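Local coordinates for A-type flavoprotein (Giardia intestinalis, PDB 2Q9U) that probably reduces dioxygen at a mu-oxo-diiron site, passing electrons through a bound flavin mononucleotide, as an oxygen-scavenging flavodiiron protein, at residues Asp171-His176 against Leu241-Tyr246; His191-Phe196 against Val232-Asp237; Val259-Asp264 against Ala310-Ser315; Pro343-Gly348 against Asp371-Lys376. One frame throughout, in Å; residues are numbered along the deposited sequence.

Contact 1: Asp171-His176 against Leu241-Tyr246. With FEO (mu-oxo-diiron), chain G.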
loop_
_atom_site.group_PDB
_atom_site.type_symbol
_atom_site.label_atom_id
_atom_site.label_comp_id
_atom_site.label_asym_id
_atom_site.label_seq_id
_atom_site.Cartn_x
_atom_site.Cartn_y
_atom_site.Cartn_z
ATOM N N ASP A 171 -5.689 4.126 -28.467
ATOM C CA ASP A 171 -6.234 3.531 -27.249
ATOM C C ASP A 171 -7.090 2.310 -27.590
ATOM O O ASP A 171 -7.159 1.315 -26.821
ATOM C CB ASP A 171 -7.102 4.532 -26.476
ATOM C CG ASP A 171 -6.294 5.470 -25.557
ATOM O OD1 ASP A 171 -5.145 5.161 -25.125
ATOM O OD2 ASP A 171 -6.858 6.535 -25.252
ATOM N N GLY A 172 -7.761 2.371 -28.745
ATOM C CA GLY A 172 -8.557 1.220 -29.184
ATOM C C GLY A 172 -7.759 -0.069 -29.194
ATOM O O GLY A 172 -6.603 -0.094 -29.640
ATOM N N PHE A 173 -8.383 -1.139 -28.703
ATOM C CA PHE A 173 -7.782 -2.482 -28.651
ATOM C C PHE A 173 -6.603 -2.572 -27.690
ATOM O O PHE A 173 -5.877 -3.563 -27.683
ATOM C CB PHE A 173 -7.382 -3.015 -30.042
ATOM C CG PHE A 173 -8.557 -3.217 -30.953
ATOM C CD1 PHE A 173 -9.035 -2.154 -31.736
ATOM C CD2 PHE A 173 -9.200 -4.447 -31.001
ATOM C CE1 PHE A 173 -10.160 -2.336 -32.571
ATOM C CE2 PHE A 173 -10.321 -4.648 -31.830
ATOM C CZ PHE A 173 -10.793 -3.581 -32.612
ATOM N N GLY A 174 -6.452 -1.542 -26.849
ATOM C CA GLY A 174 -5.337 -1.480 -25.915
ATOM C C GLY A 174 -5.516 -2.318 -24.667
ATOM O O GLY A 174 -6.649 -2.708 -24.299
ATOM N N GLN A 175 -4.389 -2.575 -23.984
ATOM C CA GLN A 175 -4.436 -3.121 -22.630
ATOM C C GLN A 175 -3.233 -2.533 -21.894
ATOM O O GLN A 175 -2.150 -2.329 -22.475
ATOM C CB GLN A 175 -4.355 -4.667 -22.576
ATOM C CG GLN A 175 -4.619 -5.428 -23.903
ATOM C CD GLN A 175 -3.443 -5.327 -24.878
ATOM O OE1 GLN A 175 -2.290 -5.605 -24.523
ATOM N NE2 GLN A 175 -3.733 -4.953 -26.113
ATOM N N HIS A 176 -3.438 -2.254 -20.609
ATOM C CA HIS A 176 -2.340 -1.791 -19.763
ATOM C C HIS A 176 -1.543 -3.023 -19.365
ATOM O O HIS A 176 -1.834 -3.730 -18.366
ATOM C CB HIS A 176 -2.862 -0.987 -18.567
ATOM C CG HIS A 176 -3.445 0.334 -18.950
ATOM N ND1 HIS A 176 -2.762 1.268 -19.707
ATOM C CD2 HIS A 176 -4.639 0.898 -18.636
ATOM C CE1 HIS A 176 -3.524 2.337 -19.866
ATOM N NE2 HIS A 176 -4.663 2.141 -19.219
ATOM N N LEU A 241 -10.708 -12.621 -31.954
ATOM C CA LEU A 241 -11.229 -12.625 -30.581
ATOM C C LEU A 241 -11.434 -11.213 -30.013
ATOM O O LEU A 241 -12.445 -10.916 -29.355
ATOM C CB LEU A 241 -10.254 -13.400 -29.667
ATOM C CG LEU A 241 -10.064 -14.901 -29.939
ATOM C CD1 LEU A 241 -9.159 -15.535 -28.858
ATOM C CD2 LEU A 241 -11.424 -15.622 -30.011
ATOM N N ALA A 242 -10.436 -10.361 -30.233
ATOM C CA ALA A 242 -10.477 -9.010 -29.722
ATOM C C ALA A 242 -11.668 -8.260 -30.351
ATOM O O ALA A 242 -12.450 -7.614 -29.648
ATOM C CB ALA A 242 -9.181 -8.315 -30.036
ATOM N N ILE A 243 -11.757 -8.332 -31.675
ATOM C CA ILE A 243 -12.855 -7.715 -32.420
ATOM C C ILE A 243 -14.206 -8.247 -31.941
ATOM O O ILE A 243 -15.129 -7.448 -31.703
ATOM C CB ILE A 243 -12.699 -7.908 -33.950
ATOM C CG1 ILE A 243 -11.499 -7.096 -34.455
ATOM C CG2 ILE A 243 -13.966 -7.431 -34.682
ATOM C CD1 ILE A 243 -11.022 -7.480 -35.853
ATOM N N ALA A 244 -14.298 -9.571 -31.781
ATOM C CA ALA A 244 -15.557 -10.218 -31.322
ATOM C C ALA A 244 -16.016 -9.737 -29.939
ATOM O O ALA A 244 -17.220 -9.549 -29.721
ATOM C CB ALA A 244 -15.436 -11.713 -31.337
ATOM N N GLU A 245 -15.071 -9.532 -29.016
ATOM C CA GLU A 245 -15.410 -9.005 -27.683
ATOM C C GLU A 245 -15.940 -7.566 -27.755
ATOM O O GLU A 245 -16.965 -7.243 -27.139
ATOM C CB GLU A 245 -14.195 -9.089 -26.745
ATOM C CG GLU A 245 -14.452 -8.542 -25.299
ATOM C CD GLU A 245 -15.457 -9.369 -24.500
ATOM O OE1 GLU A 245 -15.631 -10.565 -24.809
ATOM O OE2 GLU A 245 -16.063 -8.825 -23.552
ATOM N N TYR A 246 -15.229 -6.682 -28.457
ATOM C CA TYR A 246 -15.738 -5.323 -28.673
ATOM C C TYR A 246 -17.128 -5.331 -29.323
ATOM O O TYR A 246 -18.018 -4.541 -28.959
ATOM C CB TYR A 246 -14.783 -4.528 -29.559
ATOM C CG TYR A 246 -13.698 -3.774 -28.860
ATOM C CD1 TYR A 246 -13.688 -3.596 -27.469
ATOM C CD2 TYR A 246 -12.678 -3.184 -29.609
ATOM C CE1 TYR A 246 -12.663 -2.880 -26.846
ATOM C CE2 TYR A 246 -11.674 -2.465 -29.012
ATOM C CZ TYR A 246 -11.664 -2.311 -27.633
ATOM O OH TYR A 246 -10.645 -1.576 -27.089
HETATM FE FE1 FEO G . -3.931 5.981 -23.720
HETATM FE FE2 FEO G . -6.689 8.056 -23.891
HETATM O O FEO G . -4.675 7.671 -23.781
HETATM O O HOH W 1 -9.474 -2.693 -24.750
#

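Contact 2: His191-Phe196 against Val232-Asp237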
loop_
_atom_site.group_PDB
_atom_site.type_symbol
_atom_site.label_atom_id
_atom_site.label_comp_id
_atom_site.label_asym_id
_atom_site.label_seq_id
_atom_site.Cartn_x
_atom_site.Cartn_y
_atom_site.Cartn_z
ATOM N N HIS A 191 -4.812 -14.249 -21.053
ATOM C CA HIS A 191 -4.344 -13.197 -20.167
ATOM C C HIS A 191 -4.475 -11.801 -20.827
ATOM O O HIS A 191 -4.933 -10.852 -20.197
ATOM C CB HIS A 191 -2.884 -13.430 -19.741
ATOM C CG HIS A 191 -2.406 -12.412 -18.749
ATOM N ND1 HIS A 191 -3.087 -12.156 -17.578
ATOM C CD2 HIS A 191 -1.343 -11.573 -18.757
ATOM C CE1 HIS A 191 -2.467 -11.200 -16.908
ATOM N NE2 HIS A 191 -1.410 -10.825 -17.603
ATOM N N VAL A 192 -4.073 -11.700 -22.091
ATOM C CA VAL A 192 -4.191 -10.446 -22.845
ATOM C C VAL A 192 -5.677 -10.060 -22.909
ATOM O O VAL A 192 -6.039 -8.896 -22.708
ATOM C CB VAL A 192 -3.608 -10.559 -24.256
ATOM C CG1 VAL A 192 -3.723 -9.167 -25.003
ATOM C CG2 VAL A 192 -2.144 -11.025 -24.216
ATOM N N MET A 193 -6.548 -11.049 -23.142
ATOM C CA MET A 193 -7.972 -10.766 -23.238
ATOM C C MET A 193 -8.537 -10.311 -21.921
ATOM O O MET A 193 -9.397 -9.426 -21.892
ATOM C CB MET A 193 -8.757 -11.957 -23.807
ATOM C CG MET A 193 -8.568 -12.166 -25.287
ATOM S SD MET A 193 -9.138 -10.732 -26.287
ATOM C CE MET A 193 -10.819 -10.482 -25.684
ATOM N N HIS A 194 -8.056 -10.907 -20.825
ATOM C CA HIS A 194 -8.434 -10.421 -19.490
ATOM C C HIS A 194 -8.127 -8.924 -19.343
ATOM O O HIS A 194 -8.978 -8.146 -18.907
ATOM C CB HIS A 194 -7.729 -11.248 -18.408
ATOM C CG HIS A 194 -7.798 -10.648 -17.044
ATOM N ND1 HIS A 194 -8.786 -10.961 -16.145
ATOM C CD2 HIS A 194 -7.002 -9.738 -16.433
ATOM C CE1 HIS A 194 -8.592 -10.283 -15.025
ATOM N NE2 HIS A 194 -7.521 -9.526 -15.176
ATOM N N LEU A 195 -6.917 -8.513 -19.710
ATOM C CA LEU A 195 -6.532 -7.101 -19.557
ATOM C C LEU A 195 -7.234 -6.215 -20.589
ATOM O O LEU A 195 -7.530 -5.032 -20.321
ATOM C CB LEU A 195 -5.005 -6.969 -19.646
ATOM C CG LEU A 195 -4.249 -7.623 -18.469
ATOM C CD1 LEU A 195 -2.743 -7.574 -18.764
ATOM C CD2 LEU A 195 -4.576 -6.935 -17.115
ATOM N N PHE A 196 -7.509 -6.797 -21.766
ATOM C CA PHE A 196 -8.244 -6.102 -22.839
ATOM C C PHE A 196 -9.651 -5.764 -22.314
ATOM O O PHE A 196 -10.159 -4.658 -22.509
ATOM C CB PHE A 196 -8.296 -7.016 -24.071
ATOM C CG PHE A 196 -9.182 -6.521 -25.206
ATOM C CD1 PHE A 196 -10.559 -6.765 -25.209
ATOM C CD2 PHE A 196 -8.619 -5.855 -26.297
ATOM C CE1 PHE A 196 -11.358 -6.343 -26.288
ATOM C CE2 PHE A 196 -9.411 -5.449 -27.386
ATOM C CZ PHE A 196 -10.771 -5.687 -27.370
ATOM N N VAL A 232 -0.077 -5.043 -26.106
ATOM C CA VAL A 232 0.269 -5.833 -27.285
ATOM C C VAL A 232 -0.673 -5.542 -28.449
ATOM O O VAL A 232 -1.798 -5.019 -28.271
ATOM C CB VAL A 232 0.333 -7.371 -27.010
ATOM C CG1 VAL A 232 1.405 -7.672 -25.985
ATOM C CG2 VAL A 232 -1.021 -7.900 -26.545
ATOM N N SER A 233 -0.186 -5.865 -29.637
ATOM C CA SER A 233 -0.940 -5.658 -30.868
ATOM C C SER A 233 -1.499 -6.988 -31.372
ATOM O O SER A 233 -1.188 -8.063 -30.832
ATOM C CB SER A 233 -0.029 -4.989 -31.906
ATOM O OG SER A 233 0.217 -3.667 -31.498
ATOM N N TRP A 234 -2.339 -6.910 -32.405
ATOM C CA TRP A 234 -3.220 -7.996 -32.776
ATOM C C TRP A 234 -3.046 -8.416 -34.239
ATOM O O TRP A 234 -2.931 -7.565 -35.166
ATOM C CB TRP A 234 -4.694 -7.578 -32.556
ATOM C CG TRP A 234 -5.007 -7.144 -31.165
ATOM C CD1 TRP A 234 -4.966 -5.857 -30.655
ATOM C CD2 TRP A 234 -5.403 -7.994 -30.082
ATOM N NE1 TRP A 234 -5.297 -5.876 -29.312
ATOM C CE2 TRP A 234 -5.571 -7.170 -28.939
ATOM C CE3 TRP A 234 -5.618 -9.376 -29.962
ATOM C CZ2 TRP A 234 -5.973 -7.677 -27.699
ATOM C CZ3 TRP A 234 -6.003 -9.893 -28.697
ATOM C CH2 TRP A 234 -6.177 -9.036 -27.600
ATOM N N ARG A 235 -3.063 -9.721 -34.447
ATOM C CA ARG A 235 -3.075 -10.325 -35.760
ATOM C C ARG A 235 -3.757 -11.728 -35.709
ATOM O O ARG A 235 -4.065 -12.204 -34.699
ATOM C CB ARG A 235 -1.654 -10.397 -36.329
ATOM C CG ARG A 235 -0.800 -11.438 -35.633
ATOM C CD ARG A 235 0.662 -11.356 -35.908
ATOM N NE ARG A 235 1.502 -12.108 -35.004
ATOM C CZ ARG A 235 2.801 -12.252 -35.148
ATOM N NH1 ARG A 235 3.421 -11.737 -36.155
ATOM N NH2 ARG A 235 3.468 -12.927 -34.293
ATOM N N GLY A 236 -3.983 -12.311 -36.859
ATOM C CA GLY A 236 -4.617 -13.596 -36.952
ATOM C C GLY A 236 -5.848 -13.878 -36.127
ATOM O O GLY A 236 -6.662 -13.039 -35.910
ATOM N N ASP A 237 -5.911 -15.094 -35.609
ATOM C CA ASP A 237 -6.990 -15.516 -34.750
ATOM C C ASP A 237 -7.201 -14.642 -33.526
ATOM O O ASP A 237 -8.329 -14.365 -33.181
ATOM C CB ASP A 237 -6.883 -16.974 -34.311
ATOM C CG ASP A 237 -6.895 -17.958 -35.473
ATOM O OD1 ASP A 237 -7.499 -17.686 -36.483
ATOM O OD2 ASP A 237 -6.301 -18.987 -35.341
#

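Contact 3: Val259-Asp264 against Ala310-Ser315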
loop_
_atom_site.group_PDB
_atom_site.type_symbol
_atom_site.label_atom_id
_atom_site.label_comp_id
_atom_site.label_asym_id
_atom_site.label_seq_id
_atom_site.Cartn_x
_atom_site.Cartn_y
_atom_site.Cartn_z
ATOM N N VAL A 259 -22.431 -13.551 -11.043
ATOM C CA VAL A 259 -22.881 -12.598 -10.052
ATOM C C VAL A 259 -21.644 -12.047 -9.326
ATOM O O VAL A 259 -20.782 -12.823 -8.910
ATOM C CB VAL A 259 -23.823 -13.268 -9.035
ATOM C CG1 VAL A 259 -24.275 -12.233 -7.948
ATOM C CG2 VAL A 259 -25.041 -13.836 -9.756
ATOM N N THR A 260 -21.546 -10.723 -9.234
ATOM C CA THR A 260 -20.492 -10.072 -8.403
ATOM C C THR A 260 -21.097 -9.321 -7.214
ATOM O O THR A 260 -22.043 -8.543 -7.406
ATOM C CB THR A 260 -19.636 -9.098 -9.232
ATOM O OG1 THR A 260 -19.011 -9.822 -10.297
ATOM C CG2 THR A 260 -18.522 -8.405 -8.349
ATOM N N VAL A 261 -20.542 -9.534 -6.005
ATOM C CA VAL A 261 -20.956 -8.778 -4.825
ATOM C C VAL A 261 -19.826 -7.797 -4.461
ATOM O O VAL A 261 -18.666 -8.194 -4.384
ATOM C CB VAL A 261 -21.277 -9.683 -3.622
ATOM C CG1 VAL A 261 -21.739 -8.827 -2.431
ATOM C CG2 VAL A 261 -22.377 -10.671 -4.011
ATOM N N VAL A 262 -20.159 -6.521 -4.341
ATOM C CA VAL A 262 -19.175 -5.492 -4.014
ATOM C C VAL A 262 -19.567 -4.928 -2.646
ATOM O O VAL A 262 -20.722 -4.532 -2.439
ATOM C CB VAL A 262 -19.166 -4.350 -5.066
ATOM C CG1 VAL A 262 -18.155 -3.242 -4.684
ATOM C CG2 VAL A 262 -18.831 -4.916 -6.473
ATOM N N LEU A 263 -18.636 -4.924 -1.699
ATOM C CA LEU A 263 -19.017 -4.463 -0.370
ATOM C C LEU A 263 -17.858 -3.912 0.418
ATOM O O LEU A 263 -16.695 -3.999 0.009
ATOM C CB LEU A 263 -19.685 -5.592 0.460
ATOM C CG LEU A 263 -18.781 -6.684 1.057
ATOM C CD1 LEU A 263 -19.417 -7.355 2.276
ATOM C CD2 LEU A 263 -18.357 -7.706 0.015
ATOM N N ASP A 264 -18.189 -3.370 1.578
ATOM C CA ASP A 264 -17.178 -3.169 2.591
ATOM C C ASP A 264 -17.851 -3.542 3.920
ATOM O O ASP A 264 -19.071 -3.644 4.000
ATOM C CB ASP A 264 -16.683 -1.715 2.584
ATOM C CG ASP A 264 -15.287 -1.553 3.193
ATOM O OD1 ASP A 264 -14.827 -2.472 3.925
ATOM O OD2 ASP A 264 -14.665 -0.489 2.961
ATOM N N ALA A 310 -25.605 -10.064 -13.047
ATOM C CA ALA A 310 -26.262 -9.431 -11.911
ATOM C C ALA A 310 -25.227 -9.026 -10.860
ATOM O O ALA A 310 -24.160 -9.647 -10.738
ATOM C CB ALA A 310 -27.307 -10.384 -11.259
ATOM N N VAL A 311 -25.591 -8.032 -10.061
ATOM C CA VAL A 311 -24.681 -7.541 -9.008
ATOM C C VAL A 311 -25.397 -7.348 -7.672
ATOM O O VAL A 311 -26.628 -7.204 -7.610
ATOM C CB VAL A 311 -23.971 -6.200 -9.407
ATOM C CG1 VAL A 311 -23.094 -6.394 -10.635
ATOM C CG2 VAL A 311 -24.992 -5.017 -9.628
ATOM N N ALA A 312 -24.608 -7.336 -6.607
ATOM C CA ALA A 312 -25.086 -6.843 -5.307
ATOM C C ALA A 312 -24.063 -5.875 -4.696
ATOM O O ALA A 312 -22.842 -6.067 -4.847
ATOM C CB ALA A 312 -25.371 -8.026 -4.347
ATOM N N PHE A 313 -24.572 -4.824 -4.045
ATOM C CA PHE A 313 -23.740 -3.897 -3.300
ATOM C C PHE A 313 -24.180 -3.858 -1.845
ATOM O O PHE A 313 -25.389 -3.825 -1.533
ATOM C CB PHE A 313 -23.814 -2.501 -3.894
ATOM C CG PHE A 313 -22.944 -2.315 -5.120
ATOM C CD1 PHE A 313 -23.302 -2.908 -6.345
ATOM C CD2 PHE A 313 -21.781 -1.568 -5.055
ATOM C CE1 PHE A 313 -22.511 -2.750 -7.495
ATOM C CE2 PHE A 313 -20.987 -1.372 -6.221
ATOM C CZ PHE A 313 -21.352 -1.983 -7.434
ATOM N N ALA A 314 -23.200 -3.826 -0.954
ATOM C CA ALA A 314 -23.505 -3.952 0.462
ATOM C C ALA A 314 -22.576 -3.097 1.294
ATOM O O ALA A 314 -21.422 -2.902 0.936
ATOM C CB ALA A 314 -23.419 -5.399 0.891
ATOM N N SER A 315 -23.106 -2.610 2.407
ATOM C CA SER A 315 -22.330 -1.836 3.374
ATOM C C SER A 315 -23.090 -1.782 4.696
ATOM O O SER A 315 -24.318 -1.661 4.684
ATOM C CB SER A 315 -22.140 -0.390 2.861
ATOM O OG SER A 315 -21.568 0.447 3.844
#

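Contact 4: Pro343-Gly348 against Asp371-Lys376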
loop_
_atom_site.group_PDB
_atom_site.type_symbol
_atom_site.label_atom_id
_atom_site.label_comp_id
_atom_site.label_asym_id
_atom_site.label_seq_id
_atom_site.Cartn_x
_atom_site.Cartn_y
_atom_site.Cartn_z
ATOM N N PRO A 343 -29.897 -6.678 -13.126
ATOM C CA PRO A 343 -30.507 -6.965 -11.831
ATOM C C PRO A 343 -29.510 -6.566 -10.728
ATOM O O PRO A 343 -28.342 -6.895 -10.837
ATOM C CB PRO A 343 -30.669 -8.487 -11.858
ATOM C CG PRO A 343 -30.749 -8.841 -13.318
ATOM C CD PRO A 343 -29.812 -7.878 -13.982
ATOM N N ALA A 344 -29.947 -5.821 -9.720
ATOM C CA ALA A 344 -29.038 -5.343 -8.669
ATOM C C ALA A 344 -29.714 -5.402 -7.294
ATOM O O ALA A 344 -30.862 -4.943 -7.136
ATOM C CB ALA A 344 -28.544 -3.901 -8.967
ATOM N N PHE A 345 -28.992 -5.959 -6.317
ATOM C CA PHE A 345 -29.515 -6.225 -4.979
ATOM C C PHE A 345 -28.629 -5.480 -3.968
ATOM O O PHE A 345 -27.457 -5.190 -4.258
ATOM C CB PHE A 345 -29.492 -7.737 -4.722
ATOM C CG PHE A 345 -30.183 -8.162 -3.468
ATOM C CD1 PHE A 345 -31.584 -8.071 -3.359
ATOM C CD2 PHE A 345 -29.459 -8.673 -2.405
ATOM C CE1 PHE A 345 -32.253 -8.479 -2.191
ATOM C CE2 PHE A 345 -30.103 -9.086 -1.220
ATOM C CZ PHE A 345 -31.505 -8.985 -1.111
ATOM N N ALA A 346 -29.201 -5.126 -2.818
ATOM C CA ALA A 346 -28.430 -4.441 -1.769
ATOM C C ALA A 346 -28.736 -5.039 -0.408
ATOM O O ALA A 346 -29.852 -5.482 -0.168
ATOM C CB ALA A 346 -28.703 -2.921 -1.777
ATOM N N PHE A 347 -27.743 -5.061 0.485
ATOM C CA PHE A 347 -27.980 -5.552 1.843
ATOM C C PHE A 347 -26.958 -4.950 2.798
ATOM O O PHE A 347 -26.007 -4.335 2.352
ATOM C CB PHE A 347 -27.942 -7.093 1.904
ATOM C CG PHE A 347 -26.640 -7.698 1.428
ATOM C CD1 PHE A 347 -26.402 -7.900 0.059
ATOM C CD2 PHE A 347 -25.650 -8.066 2.342
ATOM C CE1 PHE A 347 -25.192 -8.441 -0.390
ATOM C CE2 PHE A 347 -24.415 -8.620 1.890
ATOM C CZ PHE A 347 -24.210 -8.828 0.524
ATOM N N GLY A 348 -27.154 -5.120 4.103
ATOM C CA GLY A 348 -26.176 -4.593 5.044
ATOM C C GLY A 348 -26.675 -4.528 6.458
ATOM O O GLY A 348 -27.879 -4.489 6.694
ATOM N N ASP A 371 -31.599 -2.516 -12.600
ATOM C CA ASP A 371 -32.872 -3.181 -12.308
ATOM C C ASP A 371 -32.932 -3.555 -10.820
ATOM O O ASP A 371 -32.573 -4.679 -10.413
ATOM C CB ASP A 371 -32.997 -4.402 -13.232
ATOM C CG ASP A 371 -34.250 -5.235 -12.977
ATOM O OD1 ASP A 371 -35.137 -4.803 -12.216
ATOM O OD2 ASP A 371 -34.342 -6.342 -13.559
ATOM N N VAL A 372 -33.344 -2.591 -9.992
ATOM C CA VAL A 372 -33.412 -2.817 -8.553
ATOM C C VAL A 372 -34.795 -3.433 -8.252
ATOM O O VAL A 372 -35.748 -2.745 -7.917
ATOM C CB VAL A 372 -33.133 -1.550 -7.719
ATOM C CG1 VAL A 372 -33.037 -1.904 -6.208
ATOM C CG2 VAL A 372 -31.822 -0.856 -8.185
ATOM N N TYR A 373 -34.871 -4.743 -8.403
ATOM C CA TYR A 373 -36.120 -5.490 -8.305
ATOM C C TYR A 373 -36.682 -5.616 -6.879
ATOM O O TYR A 373 -37.883 -5.847 -6.695
ATOM C CB TYR A 373 -35.923 -6.870 -8.918
ATOM C CG TYR A 373 -34.830 -7.661 -8.236
ATOM C CD1 TYR A 373 -33.495 -7.546 -8.659
ATOM C CD2 TYR A 373 -35.115 -8.484 -7.149
ATOM C CE1 TYR A 373 -32.483 -8.253 -8.025
ATOM C CE2 TYR A 373 -34.101 -9.197 -6.499
ATOM C CZ TYR A 373 -32.786 -9.074 -6.954
ATOM O OH TYR A 373 -31.781 -9.787 -6.322
ATOM N N ASP A 374 -35.816 -5.493 -5.882
ATOM C CA ASP A 374 -36.227 -5.564 -4.483
ATOM C C ASP A 374 -35.602 -4.379 -3.741
ATOM O O ASP A 374 -34.428 -4.431 -3.356
ATOM C CB ASP A 374 -35.742 -6.890 -3.896
ATOM C CG ASP A 374 -36.187 -7.112 -2.460
ATOM O OD1 ASP A 374 -36.739 -6.183 -1.825
ATOM O OD2 ASP A 374 -35.941 -8.232 -1.964
ATOM N N GLU A 375 -36.379 -3.326 -3.520
ATOM C CA GLU A 375 -35.844 -2.112 -2.902
ATOM C C GLU A 375 -35.719 -2.133 -1.376
ATOM O O GLU A 375 -35.282 -1.142 -0.781
ATOM C CB GLU A 375 -36.679 -0.914 -3.283
ATOM C CG GLU A 375 -36.729 -0.640 -4.768
ATOM C CD GLU A 375 -37.526 0.606 -5.041
ATOM O OE1 GLU A 375 -38.413 0.910 -4.210
ATOM O OE2 GLU A 375 -37.267 1.294 -6.039
ATOM N N LYS A 376 -36.132 -3.227 -0.753
ATOM C CA LYS A 376 -35.970 -3.393 0.674
ATOM C C LYS A 376 -34.599 -3.988 0.975
ATOM O O LYS A 376 -33.955 -3.596 1.953
ATOM C CB LYS A 376 -37.072 -4.280 1.235
HETATM O O HOH W 2 -33.053 -5.466 -5.668
#

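Contact 1: Asp171-His176 against Leu241-Tyr246
F173 and Y246 join a metal-binding turn of the metallo-beta-lactamase-like domain to helix 236-250. The turn is a type II beta turn from D171 to G174, closed by the backbone bond from G174 N to D171 O, and it carries the diiron ligand D171 at its start.

The aromatic evidence is an edge-to-face pair. The edge of the Y246 ring is directed at the face of F173, with centroids 4.7 Å apart and planes at 60°. Y246 CE2 stands over the centre of the F173 ring, while Y246 CD2 approaches F173 CE2 to 3.6 Å. Apolar contacts from the same helix add to the packing: A242 CB lies at the edge of the F173 ring, and I243 CG1 comes within 3.8 Å of F173 CE2. In F173, CG sits anti to the carbonyl carbon (chi1 -64°), which carries the ring towards the helix.

Polar contacts converge on the phenol oxygen. F173 N donates to Y246 OH over 2.8 Å with an N-H...O angle of 148°, and Y246 OH in turn donates to a water that donates to G174 O. One tyrosine hydroxyl therefore binds the turn both directly and through solvent. Q175 NE2 is one of two donors to F173 O, reaching a lone pair in the carbonyl plane.

Metal coordination occupies the other side chain of the turn. The D171 carboxylate bridges the two irons, whose other protein ligands are H85, E87, D89, H90, H152 and H230; D171 OD1 binds one iron at 2.0 Å and D171 OD2 binds the other at 2.0 Å.

Contact 2: His191-Phe196 against Val232-Asp237
W234 meets V192, M193 and F196 on one side of helix 189-204, and its indole can be followed outward from the backbone. CB points toward the helix; CG lies anti to the carbonyl carbon (chi1 -57°), and the indole extends toward the helix with its six-membered ring foremost. On the five-membered ring, NE1 hydrogen-bonds to F173 O; the contacts with helix 189-204 are made by ring carbons. Further out, CZ2 lies 3.5 Å from F196 CD2 and 3.8 Å from V192 CG1. The F196 and W234 six-membered rings meet obliquely, their planes at 81° and centroids 5.5 Å apart. CZ3 lies 4.0 Å from M193 SD. At the far end, CH2 touches both V192 CG1, at 3.6 Å, and M193 SD, at 3.7 Å. The M193 sulfur makes an oblique Met-aromatic contact, 61° off the ring normal; bends at chi2 and chi3 fold the methionine chain.

Beside the indole, V192 and V232 meet tip to tip. V192 CG1 and V232 CG2 are only 3.4 Å apart, tighter than usual for two carbons.

The contact packs helix 189-204 of the metallo-beta-lactamase-like domain against the chain entering helix 236-250. W234 also touches M239 and A242 of that helix and I226 of the adjoining strand 225-228, while M193 and F196 both reach E245.

Contact 3: Val259-Asp264 against Ala310-Ser315
V262 and F313 pack side by side, pointing the same way from neighbouring strands. V262 CB lies over one face of the F313 ring, displaced toward the rim; its distance of 3.9 Å from the ring centroid, 20° off the normal, defines a CH-pi contact. V311 CG2 adjoins the ring edge. The opposite face of the sheet carries smaller pairs: V261 CG2 with A312 CB at 4.0 Å, and L263 CB with A314 CB at 3.8 Å.

These are the first and third strands in sequence of the five-stranded parallel sheet of the flavodoxin-like domain, running at 15° to each other in its 2-1-3-4-5 order. Helix 386-409 covers V259 and A310, and F347 of the next strand touches V261, A312 and A314.

The backbone ladder alternates donors between strands. V262 N to A312 O is the straightest bond, 2.8 Å and 170° at the hydrogen, and A312 N returns to T260 O at 2.9 Å. At the C-terminal end, D264 N to A314 O lengthens to a weak 3.3 Å. Beyond it, D264 OD2 hydrogen-bonds to S325 OG and S315 OG to M323 N; FMN-binding T270 lies beside A314 and M266 near D264.

Contact 4: Pro343-Gly348 against Asp371-Lys376
A short backbone bridge, flanked by aromatic packing and a water link, joins the start of strand 344-350 to the loop before strand 378-381. Both belong to the flavodoxin-like domain, and the two strands are neighbours at one side of its parallel sheet; helix 356-367 lies between them in sequence.

The bridge pairs P343 with D371, with CA atoms 4.5 Å apart. Its hydrogen bond runs from A344 N to D371 O over 2.9 Å, with 152° at the hydrogen. The donor stands 47° out of the carbonyl plane and so misses a lone-pair direction. P343 CA also faces D371 O in a CA-H...O contact. The next residue, V372, is the centre of an inverse gamma turn that bends the loop.

Y373 and F345 carry the main side-chain contact. In Y373, CG lies between the backbone N and the carbonyl carbon (chi1 59°), and the ring lies along the strand from P343 toward F345: CE1 is 3.8 Å from A344 O and 4.2 Å from P343 CB, and OH is 3.4 Å from F345 CD1. R402 of helix 386-409 makes a cation-pi contact with this tyrosine. F345 presents its edge to D374, whose OD2 lies in the ring plane 3.7 Å from F345 CE1. D374 OD1 accepts from K376 N in an Asx turn.

Water completes the join. Centred over one face of the Y373 ring, a single molecule donates to A344 O at 2.7 Å and to D374 O, and accepts from D374 N at 2.8 Å.

From the N terminus, 171-176 leads into helix 189-204, and the chain returns at 232-237 to close contact 2 before 241-246 closes contact 1. Contact 2 thus nests within contact 1; the two touch through probable hydrogen bonds Q175 OE1-V232 N and F173 O-W234 NE1. Contact 1 ties the diiron-binding turn to helix 236-250, and contact 2 ties helix 189-204 to the chain leading into that helix. The chain then enters the flavodoxin-like domain, where contacts 3 and 4 close in series without crossing. Strands 310-314 and 344-350 are sheet neighbours, so these contacts meet there, 371-376 being the loop to the next strand. Contacts 1 and 3 have centres about 27 Å apart and do not touch.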